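Local coordinates for KLLA0F20702p (Kluyveromyces lactis, PDB 5Y5A), which is an Est1-type telomerase subunit that probably helps recruit telomerase to telomeres through binding Cdc13, here as its TPR-like helical N-terminal part, at residues F315-L320 / F362-L367; L345-I350 / F402-D407; C550-D555 / Y561-V566. One frame throughout, in Å; residues are numbered along the deposited sequence.

Contact 1. Residues F315-L320 / F362-L367; sequences FYILPL and FQDLIL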
loop_
_atom_site.group_PDB
_atom_site.type_symbol
_atom_site.label_atom_id
_atom_site.label_comp_id
_atom_site.label_asym_id
_atom_site.label_seq_id
_atom_site.Cartn_x
_atom_site.Cartn_y
_atom_site.Cartn_z
ATOM N N PHE A 315 -4.146 -2.036 -15.829
ATOM C CA PHE A 315 -3.092 -1.452 -16.641
ATOM C C PHE A 315 -3.407 -0.110 -17.285
ATOM O O PHE A 315 -2.526 0.733 -17.387
ATOM C CB PHE A 315 -2.688 -2.435 -17.737
ATOM C CG PHE A 315 -1.773 -3.513 -17.262
ATOM C CD1 PHE A 315 -2.270 -4.629 -16.606
ATOM C CD2 PHE A 315 -0.408 -3.408 -17.453
ATOM C CE1 PHE A 315 -1.422 -5.621 -16.163
ATOM C CE2 PHE A 315 0.443 -4.401 -17.013
ATOM C CZ PHE A 315 -0.065 -5.511 -16.369
ATOM N N TYR A 316 -4.637 0.092 -17.740
ATOM C CA TYR A 316 -4.902 1.235 -18.606
ATOM C C TYR A 316 -4.942 2.546 -17.847
ATOM O O TYR A 316 -4.942 3.608 -18.457
ATOM C CB TYR A 316 -6.200 1.038 -19.400
ATOM C CG TYR A 316 -6.000 0.172 -20.631
ATOM C CD1 TYR A 316 -4.927 -0.697 -20.709
ATOM C CD2 TYR A 316 -6.866 0.240 -21.721
ATOM C CE1 TYR A 316 -4.722 -1.489 -21.810
ATOM C CE2 TYR A 316 -6.661 -0.562 -22.851
ATOM C CZ TYR A 316 -5.582 -1.423 -22.879
ATOM O OH TYR A 316 -5.342 -2.238 -23.973
ATOM N N ILE A 317 -4.953 2.490 -16.520
ATOM C CA ILE A 317 -4.877 3.722 -15.758
ATOM C C ILE A 317 -3.419 4.192 -15.681
ATOM O O ILE A 317 -3.150 5.352 -15.397
ATOM C CB ILE A 317 -5.463 3.561 -14.325
ATOM C CG1 ILE A 317 -5.765 4.933 -13.708
ATOM C CG2 ILE A 317 -4.534 2.727 -13.445
ATOM C CD1 ILE A 317 -6.264 4.880 -12.262
ATOM N N LEU A 318 -2.494 3.290 -15.910
ATOM C CA LEU A 318 -1.094 3.595 -15.812
ATOM C C LEU A 318 -0.601 4.634 -16.777
ATOM O O LEU A 318 0.020 5.567 -16.364
ATOM C CB LEU A 318 -0.265 2.339 -15.836
ATOM C CG LEU A 318 -0.567 1.389 -14.700
ATOM C CD1 LEU A 318 0.244 0.135 -14.803
ATOM C CD2 LEU A 318 -0.329 2.033 -13.365
ATOM N N PRO A 319 -0.876 4.502 -18.057
ATOM C CA PRO A 319 -0.433 5.565 -18.969
ATOM C C PRO A 319 -1.080 6.924 -18.708
ATOM O O PRO A 319 -0.505 7.943 -19.086
ATOM C CB PRO A 319 -0.852 5.042 -20.347
ATOM C CG PRO A 319 -0.880 3.570 -20.191
ATOM C CD PRO A 319 -1.416 3.351 -18.802
ATOM N N LEU A 320 -2.255 6.940 -18.084
ATOM C CA LEU A 320 -2.941 8.197 -17.824
ATOM C C LEU A 320 -2.230 8.932 -16.699
ATOM O O LEU A 320 -1.968 10.132 -16.787
ATOM C CB LEU A 320 -4.409 7.952 -17.472
ATOM C CG LEU A 320 -5.120 7.121 -18.545
ATOM C CD1 LEU A 320 -6.533 6.755 -18.110
ATOM C CD2 LEU A 320 -5.148 7.879 -19.869
ATOM N N PHE A 362 -11.266 -0.258 -6.863
ATOM C CA PHE A 362 -10.939 0.299 -5.569
ATOM C C PHE A 362 -9.446 0.625 -5.514
ATOM O O PHE A 362 -9.046 1.719 -5.108
ATOM C CB PHE A 362 -11.340 -0.706 -4.485
ATOM C CG PHE A 362 -11.202 -0.197 -3.078
ATOM C CD1 PHE A 362 -12.226 0.513 -2.481
ATOM C CD2 PHE A 362 -10.067 -0.473 -2.334
ATOM C CE1 PHE A 362 -12.112 0.970 -1.173
ATOM C CE2 PHE A 362 -9.954 -0.024 -1.024
ATOM C CZ PHE A 362 -10.976 0.699 -0.449
ATOM N N GLN A 363 -8.619 -0.329 -5.928
ATOM C CA GLN A 363 -7.172 -0.119 -5.929
ATOM C C GLN A 363 -6.794 1.052 -6.829
ATOM O O GLN A 363 -5.962 1.877 -6.463
ATOM C CB GLN A 363 -6.433 -1.382 -6.378
ATOM C CG GLN A 363 -4.924 -1.282 -6.163
ATOM C CD GLN A 363 -4.210 -2.595 -6.394
ATOM O OE1 GLN A 363 -4.036 -3.391 -5.466
ATOM N NE2 GLN A 363 -3.791 -2.831 -7.635
ATOM N N ASP A 364 -7.434 1.129 -7.994
ATOM C CA ASP A 364 -7.193 2.206 -8.945
ATOM C C ASP A 364 -7.451 3.582 -8.328
ATOM O O ASP A 364 -6.704 4.525 -8.573
ATOM C CB ASP A 364 -8.071 2.030 -10.190
ATOM C CG ASP A 364 -7.509 1.015 -11.175
ATOM O OD1 ASP A 364 -6.532 0.306 -10.840
ATOM O OD2 ASP A 364 -8.068 0.922 -12.292
ATOM N N LEU A 365 -8.520 3.680 -7.537
ATOM C CA LEU A 365 -8.872 4.920 -6.850
ATOM C C LEU A 365 -7.763 5.373 -5.906
ATOM O O LEU A 365 -7.316 6.517 -5.963
ATOM C CB LEU A 365 -10.185 4.746 -6.078
ATOM C CG LEU A 365 -10.550 5.890 -5.133
ATOM C CD1 LEU A 365 -10.981 7.131 -5.903
ATOM C CD2 LEU A 365 -11.635 5.463 -4.142
ATOM N N ILE A 366 -7.298 4.469 -5.053
ATOM C CA ILE A 366 -6.237 4.811 -4.106
ATOM C C ILE A 366 -4.904 5.118 -4.795
ATOM O O ILE A 366 -4.215 6.076 -4.425
ATOM C CB ILE A 366 -6.030 3.688 -3.094
ATOM C CG1 ILE A 366 -7.350 3.399 -2.372
ATOM C CG2 ILE A 366 -4.945 4.068 -2.092
ATOM C CD1 ILE A 366 -7.412 2.003 -1.813
ATOM N N LEU A 367 -4.541 4.311 -5.791
ATOM C CA LEU A 367 -3.357 4.588 -6.604
ATOM C C LEU A 367 -3.407 6.019 -7.158
ATOM O O LEU A 367 -2.444 6.775 -7.053
ATOM C CB LEU A 367 -3.251 3.586 -7.749
ATOM C CG LEU A 367 -2.276 3.901 -8.885
ATOM C CD1 LEU A 367 -0.821 3.809 -8.410
ATOM C CD2 LEU A 367 -2.510 2.961 -10.057
#
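Ile317 sends its two branches to different targets on helix 339-379. CD1, at the end of the extended arm, comes 3.7 Å from the backbone O of Asp364 and also lies against the Asp364 CB, while the CG2 methyl meets Leu367 CD2 at 4.0 Å. The side chains of Ile317 and Leu367 run past each other in opposite directions, as do those of Ile317 and Asp364. With CG1 anti to the backbone N (chi1 -163°), the longer arm of Ile317 reaches the helix backbone and CG2 faces Leu367 and the Asp364 carboxylate. Leu318 arrives differently: its side chain crosses that of Leu367 at about a right angle, CD2 to CD2 at 4.1 Å. Leu367 CD2 is therefore shared by both residues, which form the second half of the type I turn Phe315-Leu318. This turn, between helices 306-315 and 318-325, thus packs on the long helix 339-379 within the all-helical, probably TPR-related Est1 DNA/RNA binding domain. Leu367 also rests on Val259 of helix 251-263. No hydrogen bond crosses between the segments; the join is van der Waals packing of buried methyls against Leu367 and against the backbone and side chain of Asp364, with no polar bond to fix it.

Contact 2. Residues L345-I350 / F402-D407; sequences LLFDKI and FTHLID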
loop_
_atom_site.group_PDB
_atom_site.type_symbol
_atom_site.label_atom_id
_atom_site.label_comp_id
_atom_site.label_asym_id
_atom_site.label_seq_id
_atom_site.Cartn_x
_atom_site.Cartn_y
_atom_site.Cartn_z
ATOM N N LEU A 345 -11.395 3.334 -22.760
ATOM C CA LEU A 345 -11.605 1.904 -22.551
ATOM C C LEU A 345 -11.633 1.593 -21.059
ATOM O O LEU A 345 -12.465 0.809 -20.600
ATOM C CB LEU A 345 -10.520 1.084 -23.255
ATOM C CG LEU A 345 -10.922 -0.319 -23.715
ATOM C CD1 LEU A 345 -12.206 -0.258 -24.518
ATOM C CD2 LEU A 345 -9.835 -0.953 -24.549
ATOM N N LEU A 346 -10.718 2.205 -20.309
ATOM C CA LEU A 346 -10.740 2.142 -18.849
ATOM C C LEU A 346 -12.104 2.560 -18.287
ATOM O O LEU A 346 -12.676 1.867 -17.455
ATOM C CB LEU A 346 -9.661 3.052 -18.243
ATOM C CG LEU A 346 -9.696 3.140 -16.716
ATOM C CD1 LEU A 346 -9.295 1.792 -16.147
ATOM C CD2 LEU A 346 -8.809 4.256 -16.154
ATOM N N PHE A 347 -12.598 3.713 -18.725
ATOM C CA PHE A 347 -13.861 4.235 -18.205
ATOM C C PHE A 347 -15.001 3.341 -18.635
ATOM O O PHE A 347 -15.922 3.100 -17.855
ATOM C CB PHE A 347 -14.099 5.684 -18.657
ATOM C CG PHE A 347 -13.394 6.720 -17.799
ATOM C CD1 PHE A 347 -12.036 6.620 -17.538
ATOM C CD2 PHE A 347 -14.091 7.799 -17.270
ATOM C CE1 PHE A 347 -11.388 7.576 -16.755
ATOM C CE2 PHE A 347 -13.455 8.755 -16.481
ATOM C CZ PHE A 347 -12.107 8.655 -16.233
ATOM N N ASP A 348 -14.934 2.821 -19.860
ATOM C CA ASP A 348 -15.976 1.909 -20.353
ATOM C C ASP A 348 -16.005 0.601 -19.565
ATOM O O ASP A 348 -17.076 0.123 -19.188
ATOM C CB ASP A 348 -15.789 1.612 -21.846
ATOM C CG ASP A 348 -16.254 2.760 -22.739
ATOM O OD1 ASP A 348 -16.653 3.826 -22.210
ATOM O OD2 ASP A 348 -16.210 2.603 -23.976
ATOM N N LYS A 349 -14.833 0.017 -19.318
ATOM C CA LYS A 349 -14.753 -1.215 -18.532
ATOM C C LYS A 349 -15.307 -0.973 -17.122
ATOM O O LYS A 349 -16.038 -1.798 -16.582
ATOM C CB LYS A 349 -13.310 -1.727 -18.456
ATOM C CG LYS A 349 -12.748 -2.264 -19.779
ATOM C CD LYS A 349 -13.629 -3.366 -20.342
ATOM C CE LYS A 349 -13.046 -3.966 -21.594
ATOM N NZ LYS A 349 -13.953 -4.991 -22.190
ATOM N N ILE A 350 -14.981 0.174 -16.544
ATOM C CA ILE A 350 -15.472 0.515 -15.208
ATOM C C ILE A 350 -17.010 0.590 -15.196
ATOM O O ILE A 350 -17.653 0.068 -14.290
ATOM C CB ILE A 350 -14.851 1.837 -14.712
ATOM C CG1 ILE A 350 -13.355 1.645 -14.436
ATOM C CG2 ILE A 350 -15.556 2.353 -13.446
ATOM C CD1 ILE A 350 -12.635 2.916 -14.000
ATOM N N PHE A 402 -13.437 10.379 -10.261
ATOM C CA PHE A 402 -14.380 10.403 -9.138
ATOM C C PHE A 402 -15.831 10.424 -9.610
ATOM O O PHE A 402 -16.627 9.566 -9.239
ATOM C CB PHE A 402 -14.148 11.632 -8.245
ATOM C CG PHE A 402 -12.925 11.553 -7.373
ATOM C CD1 PHE A 402 -12.008 10.525 -7.511
ATOM C CD2 PHE A 402 -12.697 12.525 -6.406
ATOM C CE1 PHE A 402 -10.893 10.467 -6.706
ATOM C CE2 PHE A 402 -11.582 12.472 -5.599
ATOM C CZ PHE A 402 -10.675 11.438 -5.750
ATOM N N THR A 403 -16.178 11.417 -10.423
ATOM C CA THR A 403 -17.564 11.569 -10.850
ATOM C C THR A 403 -18.006 10.393 -11.709
ATOM O O THR A 403 -19.171 10.001 -11.683
ATOM C CB THR A 403 -17.783 12.884 -11.618
ATOM O OG1 THR A 403 -16.966 12.899 -12.792
ATOM C CG2 THR A 403 -17.406 14.055 -10.749
ATOM N N HIS A 404 -17.081 9.825 -12.468
ATOM C CA HIS A 404 -17.389 8.616 -13.229
ATOM C C HIS A 404 -17.704 7.460 -12.268
ATOM O O HIS A 404 -18.712 6.771 -12.428
ATOM C CB HIS A 404 -16.232 8.247 -14.160
ATOM C CG HIS A 404 -16.552 7.135 -15.103
ATOM N ND1 HIS A 404 -17.457 7.269 -16.134
ATOM C CD2 HIS A 404 -16.090 5.863 -15.174
ATOM C CE1 HIS A 404 -17.539 6.131 -16.799
ATOM N NE2 HIS A 404 -16.715 5.263 -16.237
ATOM N N LEU A 405 -16.850 7.272 -11.265
ATOM C CA LEU A 405 -17.093 6.286 -10.210
ATOM C C LEU A 405 -18.434 6.494 -9.529
ATOM O O LEU A 405 -19.182 5.556 -9.325
ATOM C CB LEU A 405 -16.003 6.343 -9.145
ATOM C CG LEU A 405 -14.727 5.551 -9.392
ATOM C CD1 LEU A 405 -13.912 5.479 -8.111
ATOM C CD2 LEU A 405 -15.083 4.169 -9.908
ATOM N N ILE A 406 -18.710 7.732 -9.139
ATOM C CA ILE A 406 -19.953 8.042 -8.454
ATOM C C ILE A 406 -21.160 7.831 -9.372
ATOM O O ILE A 406 -22.087 7.100 -9.031
ATOM C CB ILE A 406 -19.950 9.487 -7.934
ATOM C CG1 ILE A 406 -18.856 9.648 -6.877
ATOM C CG2 ILE A 406 -21.332 9.848 -7.374
ATOM C CD1 ILE A 406 -18.433 11.072 -6.627
ATOM N N ASP A 407 -21.136 8.458 -10.544
ATOM C CA ASP A 407 -22.283 8.419 -11.442
ATOM C C ASP A 407 -22.571 7.014 -11.964
ATOM O O ASP A 407 -23.721 6.601 -11.996
ATOM C CB ASP A 407 -22.085 9.372 -12.630
ATOM C CG ASP A 407 -22.003 10.838 -12.206
ATOM O OD1 ASP A 407 -22.225 11.140 -11.014
ATOM O OD2 ASP A 407 -21.710 11.693 -13.066
#
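His404 lies against Phe347 and hydrogen-bonds to the same residue's backbone. Its NE2 donates to Phe347 O over 2.8 Å; the N-H...O angle of 149° makes the bond short but somewhat bent, and the donor stands out of the carbonyl plane. Over one face of the imidazole sits Phe347 CD2, 3.3 Å from His404 CG, and Phe347 CB makes a CH-pi contact with the ring centroid at 4.0 Å. The ring planes are inclined at 36° to each other. Ile350 adds its CG2 methyl, 3.9 Å from His404 CD2 and 4.0 Å from Leu405 CD2, thus bridging two consecutive residues of the other helix. The first torsion of His404 points the imidazole away from its own backbone N and out toward the Phe347 carbonyl. An alanine here has no N-H for Phe347 O and would probably leave a gap beside the Phe347 ring and CB. Further out, Phe347 also packs on Phe397 and Lys400 of helix 385-410, Ile350 on Phe401 and Val409, and Leu405 on Met425 and Met429 of helix 421-433. The two helical segments run nearly parallel, 22° apart, with axes 10.8 Å from each other, a separation bridged by Phe347, Ile350, His404 and Leu405; this is helix-helix packing between 339-379 and 385-410 of the Est1 DNA/RNA binding domain. One directional bond to a main-chain carbonyl, set among aromatic and aliphatic surfaces, implies that the imidazole nitrogen NE2 carries a proton and probably restrains the ring's rotation.

Contact 3. Residues C550-D555 / Y561-V566; sequences CGFKLD and YVHTAV
Strands 552-555 and 560-563 pair antiparallel as a beta hairpin, Lys553 and Val562 forming the hydrogen-bonded pair (Lys553 N to Val562 O 3.0 Å, Val562 N to Lys553 O 2.9 Å), flanked by the non-hydrogen-bonded pairs Phe552-His563 and Leu554-Tyr561. Beyond the strands, Gly551 O accepts two bonds from Thr564, from OG1 at 2.7 Å and from N at 2.8 Å, reaching it from opposite faces of the carbonyl plane. The hydroxyl gets there because OG1 lies between the backbone N and the carbonyl carbon of Thr564 (chi1 65°). Gly551 has a positive phi (82°), and a CB there would clash with Thr564 O. On one face of the hairpin, His563 turns its edge to the face of Phe552 in a T-shaped pair, planes at 71°, with CD2 of His563 over the centre of the Phe552 ring. Leu554 lays CD1 over the Tyr561 ring in a CH-pi contact, 4.1 Å from its centroid. Asp555 CB, pointing toward the partner strand, touches Val562 CG2 at 4.1 Å. The face with Phe552 and Tyr561 turns to the helices: Phe552 packs on Cys450, Gln451 and Val454 of helix 447-462, Tyr561 on Lys542 and Leu545 of helix 526-546, and Tyr561 N bonds to Asn458.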
loop_
_atom_site.group_PDB
_atom_site.type_symbol
_atom_site.label_atom_id
_atom_site.label_comp_id
_atom_site.label_asym_id
_atom_site.label_seq_id
_atom_site.Cartn_x
_atom_site.Cartn_y
_atom_site.Cartn_z
ATOM N N CYS A 550 -20.952 25.922 -5.894
ATOM C CA CYS A 550 -21.661 25.589 -7.122
ATOM C C CYS A 550 -23.172 25.691 -6.965
ATOM O O CYS A 550 -23.920 25.127 -7.764
ATOM C CB CYS A 550 -21.283 24.181 -7.584
ATOM S SG CYS A 550 -19.513 23.964 -7.902
ATOM N N GLY A 551 -23.612 26.395 -5.928
ATOM C CA GLY A 551 -25.018 26.732 -5.770
ATOM C C GLY A 551 -25.932 25.674 -5.178
ATOM O O GLY A 551 -27.152 25.845 -5.168
ATOM N N PHE A 552 -25.365 24.584 -4.678
ATOM C CA PHE A 552 -26.193 23.527 -4.093
ATOM C C PHE A 552 -26.515 23.825 -2.622
ATOM O O PHE A 552 -25.649 24.255 -1.856
ATOM C CB PHE A 552 -25.506 22.163 -4.241
ATOM C CG PHE A 552 -25.364 21.712 -5.671
ATOM C CD1 PHE A 552 -26.431 21.124 -6.334
ATOM C CD2 PHE A 552 -24.169 21.885 -6.354
ATOM C CE1 PHE A 552 -26.309 20.721 -7.644
ATOM C CE2 PHE A 552 -24.037 21.473 -7.669
ATOM C CZ PHE A 552 -25.104 20.894 -8.314
ATOM N N LYS A 553 -27.770 23.596 -2.248
ATOM C CA LYS A 553 -28.280 23.950 -0.924
ATOM C C LYS A 553 -29.343 22.951 -0.494
ATOM O O LYS A 553 -29.988 22.327 -1.335
ATOM C CB LYS A 553 -28.884 25.366 -0.923
ATOM C CG LYS A 553 -27.916 26.493 -1.282
ATOM C CD LYS A 553 -27.230 27.059 -0.046
ATOM C CE LYS A 553 -26.265 28.191 -0.405
ATOM N NZ LYS A 553 -25.154 27.699 -1.278
ATOM N N LEU A 554 -29.547 22.832 0.811
ATOM C CA LEU A 554 -30.591 21.968 1.343
ATOM C C LEU A 554 -31.956 22.643 1.311
ATOM O O LEU A 554 -32.171 23.648 1.979
ATOM C CB LEU A 554 -30.257 21.553 2.774
ATOM C CG LEU A 554 -31.160 20.500 3.410
ATOM C CD1 LEU A 554 -31.079 19.192 2.646
ATOM C CD2 LEU A 554 -30.775 20.296 4.862
ATOM N N ASP A 555 -32.873 22.086 0.522
ATOM C CA ASP A 555 -34.273 22.497 0.538
ATOM C C ASP A 555 -34.882 21.943 1.815
ATOM O O ASP A 555 -35.020 20.735 1.956
ATOM C CB ASP A 555 -34.991 21.972 -0.713
ATOM C CG ASP A 555 -36.445 22.381 -0.794
ATOM O OD1 ASP A 555 -37.111 22.555 0.250
ATOM O OD2 ASP A 555 -36.937 22.504 -1.937
ATOM N N TYR A 561 -30.990 18.046 -1.187
ATOM C CA TYR A 561 -30.150 19.048 -1.839
ATOM C C TYR A 561 -30.659 19.346 -3.247
ATOM O O TYR A 561 -30.956 18.438 -4.022
ATOM C CB TYR A 561 -28.680 18.593 -1.865
ATOM C CG TYR A 561 -28.034 18.709 -0.500
ATOM C CD1 TYR A 561 -27.473 19.908 -0.075
ATOM C CD2 TYR A 561 -28.037 17.641 0.382
ATOM C CE1 TYR A 561 -26.916 20.031 1.183
ATOM C CE2 TYR A 561 -27.480 17.756 1.642
ATOM C CZ TYR A 561 -26.930 18.955 2.037
ATOM O OH TYR A 561 -26.376 19.068 3.290
ATOM N N VAL A 562 -30.785 20.634 -3.544
ATOM C CA VAL A 562 -31.213 21.117 -4.853
ATOM C C VAL A 562 -30.201 22.152 -5.350
ATOM O O VAL A 562 -29.397 22.676 -4.570
ATOM C CB VAL A 562 -32.625 21.776 -4.814
ATOM C CG1 VAL A 562 -33.719 20.781 -4.415
ATOM C CG2 VAL A 562 -32.621 22.969 -3.876
ATOM N N HIS A 563 -30.247 22.465 -6.638
ATOM C CA HIS A 563 -29.408 23.530 -7.163
ATOM C C HIS A 563 -30.140 24.869 -7.123
ATOM O O HIS A 563 -31.303 24.951 -7.482
ATOM C CB HIS A 563 -28.961 23.229 -8.590
ATOM C CG HIS A 563 -27.982 24.227 -9.117
ATOM N ND1 HIS A 563 -28.353 25.271 -9.937
ATOM C CD2 HIS A 563 -26.652 24.368 -8.900
ATOM C CE1 HIS A 563 -27.288 26.003 -10.220
ATOM N NE2 HIS A 563 -26.244 25.477 -9.601
ATOM N N THR A 564 -29.453 25.917 -6.684
ATOM C CA THR A 564 -30.085 27.215 -6.505
ATOM C C THR A 564 -29.334 28.335 -7.206
ATOM O O THR A 564 -28.192 28.173 -7.610
ATOM C CB THR A 564 -30.207 27.581 -5.008
ATOM O OG1 THR A 564 -28.897 27.730 -4.440
ATOM C CG2 THR A 564 -30.967 26.497 -4.257
ATOM N N ALA A 565 -30.009 29.467 -7.353
ATOM C CA ALA A 565 -29.383 30.723 -7.743
ATOM C C ALA A 565 -30.189 31.847 -7.105
ATOM O O ALA A 565 -31.330 31.640 -6.684
ATOM C CB ALA A 565 -29.332 30.871 -9.255
ATOM N N VAL A 566 -29.602 33.035 -7.024
ATOM C CA VAL A 566 -30.250 34.145 -6.338
ATOM C C VAL A 566 -31.263 34.860 -7.229
ATOM O O VAL A 566 -32.074 35.652 -6.746
ATOM C CB VAL A 566 -29.216 35.156 -5.832
ATOM C CG1 VAL A 566 -28.224 34.467 -4.898
ATOM C CG2 VAL A 566 -28.491 35.794 -7.005
#

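Overall arrangement
Contacts 1 and 2 are buried and share helix 339-379: contact 1 uses residues 362-367 of it, contact 2 residues 345-350. Their centres lie 11 Å apart and they touch directly, Leu365 CD1 reaching Phe402 CE1 at 3.4 Å and Ile317 CB reaching Leu346 CD2 at 3.9 Å, so they belong to the same packed interior of the Est1 DNA/RNA binding domain. Contact 3 is a surface hairpin, centre 39 Å from that of the chain and nearest atoms about 10 Å from contact 2. The chemistry follows: aliphatic packing in contact 1, a single side-chain to main-chain bond among packed rings in contact 2, and strand pairing in contact 3, with an edge-to-face ring pair and a CH-pi contact on the same face.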